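Local coordinates for OxyA protein (Actinoplanes teichomyceticus, PDB 5HH3), which is a haem-containing cytochrome P450 monooxygenase that probably catalyses a phenolic coupling during peptide cyclisation in glycopeptide antibiotic biosynthesis, at residues 260-264 / 329-333. Sequence-based numbering, arbitrary orientation.
Sequences QFALL and FDITR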
ATOM      1  N   GLN B 260     -13.020 -13.896 -36.384  1.00 51.11           N
ATOM      2  CA  GLN B 260     -14.056 -14.293 -35.422  1.00 49.38           C
ATOM      3  C   GLN B 260     -15.147 -13.239 -35.278  1.00 48.17           C
ATOM      4  O   GLN B 260     -16.320 -13.577 -35.153  1.00 48.42           O
ATOM      5  CB  GLN B 260     -13.434 -14.613 -34.082  1.00 48.37           C
ATOM      6  CG  GLN B 260     -12.408 -15.733 -34.183  1.00 49.37           C
ATOM      7  CD  GLN B 260     -12.337 -16.560 -32.935  1.00 47.91           C
ATOM      8  OE1 GLN B 260     -13.357 -17.008 -32.420  1.00 48.13           O
ATOM      9  NE2 GLN B 260     -11.136 -16.786 -32.446  1.00 48.09           N
ATOM     10  N   PHE B 261     -14.771 -11.968 -35.331  1.00 46.93           N
ATOM     11  CA  PHE B 261     -15.756 -10.890 -35.276  1.00 46.65           C
ATOM     12  C   PHE B 261     -16.502 -10.674 -36.587  1.00 47.94           C
ATOM     13  O   PHE B 261     -17.584 -10.096 -36.574  1.00 47.32           O
ATOM     14  CB  PHE B 261     -15.127  -9.597 -34.767  1.00 45.65           C
ATOM     15  CG  PHE B 261     -14.786  -9.659 -33.319  1.00 43.65           C
ATOM     16  CD1 PHE B 261     -15.749  -9.394 -32.352  1.00 42.40           C
ATOM     17  CD2 PHE B 261     -13.524 -10.051 -32.913  1.00 43.02           C
ATOM     18  CE1 PHE B 261     -15.438  -9.485 -31.002  1.00 41.04           C
ATOM     19  CE2 PHE B 261     -13.210 -10.141 -31.565  1.00 42.30           C
ATOM     20  CZ  PHE B 261     -14.168  -9.858 -30.608  1.00 40.58           C
ATOM     21  N   ALA B 262     -15.942 -11.143 -37.709  1.00 49.54           N
ATOM     22  CA  ALA B 262     -16.691 -11.197 -38.974  1.00 50.98           C
ATOM     23  C   ALA B 262     -17.858 -12.188 -38.861  1.00 51.49           C
ATOM     24  O   ALA B 262     -18.898 -12.000 -39.476  1.00 52.04           O
ATOM     25  CB  ALA B 262     -15.775 -11.573 -40.134  1.00 53.09           C
ATOM     26  N   LEU B 263     -17.661 -13.235 -38.061  1.00 51.59           N
ATOM     27  CA  LEU B 263     -18.700 -14.209 -37.739  1.00 52.83           C
ATOM     28  C   LEU B 263     -19.804 -13.575 -36.895  1.00 51.48           C
ATOM     29  O   LEU B 263     -20.974 -13.821 -37.132  1.00 51.59           O
ATOM     30  CB  LEU B 263     -18.086 -15.407 -37.000  1.00 53.70           C
ATOM     31  CG  LEU B 263     -18.594 -16.791 -37.374  1.00 56.82           C
ATOM     32  CD1 LEU B 263     -18.145 -17.183 -38.780  1.00 59.36           C
ATOM     33  CD2 LEU B 263     -18.099 -17.801 -36.349  1.00 56.24           C
ATOM     34  N   LEU B 264     -19.419 -12.775 -35.899  1.00 50.39           N
ATOM     35  CA  LEU B 264     -20.373 -11.973 -35.134  1.00 50.34           C
ATOM     36  C   LEU B 264     -21.178 -11.033 -36.031  1.00 52.40           C
ATOM     37  O   LEU B 264     -22.400 -10.950 -35.878  1.00 53.90           O
ATOM     38  CB  LEU B 264     -19.678 -11.157 -34.031  1.00 48.40           C
ATOM     39  CG  LEU B 264     -20.520 -10.130 -33.255  1.00 47.70           C
ATOM     40  CD1 LEU B 264     -21.667 -10.799 -32.513  1.00 47.61           C
ATOM     41  CD2 LEU B 264     -19.642  -9.354 -32.282  1.00 46.25           C
ATOM     42  N   PHE B 329      -9.247 -17.853 -27.482  1.00 39.40           N
ATOM     43  CA  PHE B 329     -10.482 -17.119 -27.813  1.00 39.66           C
ATOM     44  C   PHE B 329     -11.249 -17.840 -28.921  1.00 40.95           C
ATOM     45  O   PHE B 329     -10.710 -18.094 -29.980  1.00 41.53           O
ATOM     46  CB  PHE B 329     -10.167 -15.685 -28.244  1.00 38.81           C
ATOM     47  CG  PHE B 329     -11.366 -14.890 -28.616  1.00 38.87           C
ATOM     48  CD1 PHE B 329     -12.416 -14.744 -27.725  1.00 37.95           C
ATOM     49  CD2 PHE B 329     -11.457 -14.283 -29.871  1.00 39.82           C
ATOM     50  CE1 PHE B 329     -13.536 -14.002 -28.059  1.00 38.49           C
ATOM     51  CE2 PHE B 329     -12.574 -13.537 -30.214  1.00 40.08           C
ATOM     52  CZ  PHE B 329     -13.622 -13.404 -29.315  1.00 39.24           C
ATOM     53  N   ASP B 330     -12.496 -18.188 -28.636  1.00 41.44           N
ATOM     54  CA  ASP B 330     -13.335 -18.950 -29.564  1.00 43.21           C
ATOM     55  C   ASP B 330     -14.761 -18.461 -29.387  1.00 42.88           C
ATOM     56  O   ASP B 330     -15.478 -18.884 -28.479  1.00 41.46           O
ATOM     57  CB  ASP B 330     -13.230 -20.449 -29.304  1.00 44.25           C
ATOM     58  CG  ASP B 330     -14.174 -21.275 -30.180  1.00 46.94           C
ATOM     59  OD1 ASP B 330     -14.797 -20.749 -31.117  1.00 47.26           O
ATOM     60  OD2 ASP B 330     -14.309 -22.476 -29.909  1.00 50.36           O
ATOM     61  N   ILE B 331     -15.155 -17.570 -30.282  1.00 43.67           N
ATOM     62  CA  ILE B 331     -16.433 -16.898 -30.208  1.00 43.73           C
ATOM     63  C   ILE B 331     -17.658 -17.838 -30.333  1.00 44.98           C
ATOM     64  O   ILE B 331     -18.766 -17.437 -29.976  1.00 44.92           O
ATOM     65  CB  ILE B 331     -16.475 -15.761 -31.262  1.00 44.85           C
ATOM     66  CG1 ILE B 331     -17.503 -14.699 -30.881  1.00 44.38           C
ATOM     67  CG2 ILE B 331     -16.709 -16.306 -32.667  1.00 46.75           C
ATOM     68  CD1 ILE B 331     -17.192 -13.359 -31.508  1.00 45.05           C
ATOM     69  N   THR B 332     -17.459 -19.065 -30.829  1.00 46.53           N
ATOM     70  CA  THR B 332     -18.536 -20.071 -30.954  1.00 48.14           C
ATOM     71  C   THR B 332     -18.641 -21.028 -29.750  1.00 48.09           C
ATOM     72  O   THR B 332     -19.478 -21.928 -29.765  1.00 50.12           O
ATOM     73  CB  THR B 332     -18.346 -20.963 -32.208  1.00 49.88           C
ATOM     74  OG1 THR B 332     -17.231 -21.835 -32.001  1.00 49.48           O
ATOM     75  CG2 THR B 332     -18.111 -20.132 -33.485  1.00 50.69           C
ATOM     76  N   ARG B 333     -17.792 -20.870 -28.736  1.00 46.69           N
ATOM     77  CA  ARG B 333     -17.850 -21.720 -27.540  1.00 47.06           C
ATOM     78  C   ARG B 333     -19.261 -21.696 -26.932  1.00 48.13           C
ATOM     79  O   ARG B 333     -19.817 -20.630 -26.674  1.00 46.62           O
ATOM     80  CB  ARG B 333     -16.823 -21.278 -26.492  1.00 44.99           C
ATOM     81  CG  ARG B 333     -16.670 -22.226 -25.301  1.00 45.24           C
ATOM     82  CD  ARG B 333     -15.914 -21.577 -24.135  1.00 43.19           C
ATOM     83  NE  ARG B 333     -14.662 -21.008 -24.610  1.00 42.75           N
ATOM     84  CZ  ARG B 333     -13.593 -21.718 -24.969  1.00 43.81           C
ATOM     85  NH1 ARG B 333     -13.557 -23.052 -24.845  1.00 45.02           N
ATOM     86  NH2 ARG B 333     -12.528 -21.080 -25.441  1.00 43.66           N
TER
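The side-chain amide of Gln-260 reads two peptide groups of the loop 329-333, joining helix 258-266 of this cytochrome P450 fold to the Asx turn and type I beta turn that begin at Asp-330. Ile-331 N donates to Gln-260 OE1 (2.8 Å) almost straight, at 177°. Gln-260 NE2 gives its N-H to Phe-329 O (2.8 Å); that oxygen lies close to the plane of the glutamine amide, yet the nitrogen stands above the plane of the Phe-329 carbonyl. Together these two bonds fix the amide's rotation; NE2 is also hydrogen-bonded to Asp-257. The chain of Gln-260 bends at chi2 (-149°), passing alongside the Phe-329 ring and Ile-331 CG2.

The tight, buried part lies beside this amide. The rings of Phe-261 and Phe-329 are nearly parallel (24°) but slid apart, touching by CE2 of Phe-261 and CE2 of Phe-329 at 3.7 Å. Leu-253 of helix 225-256 packs on both rings. Ile-331, its side chain extended through both chi1 and chi2, brings CD1 obliquely to the Phe-261 ring, nearest CE1, and close to Leu-264 CB. Toward solvent the contact thins to methyls: Leu-263 CD2 meets CG2 of exposed Thr-332 at 3.7 Å. Here Asp-330 OD1 accepts both Thr-332 N and, at 2.8 Å, Thr-332 OG1 from the same face of its carboxylate.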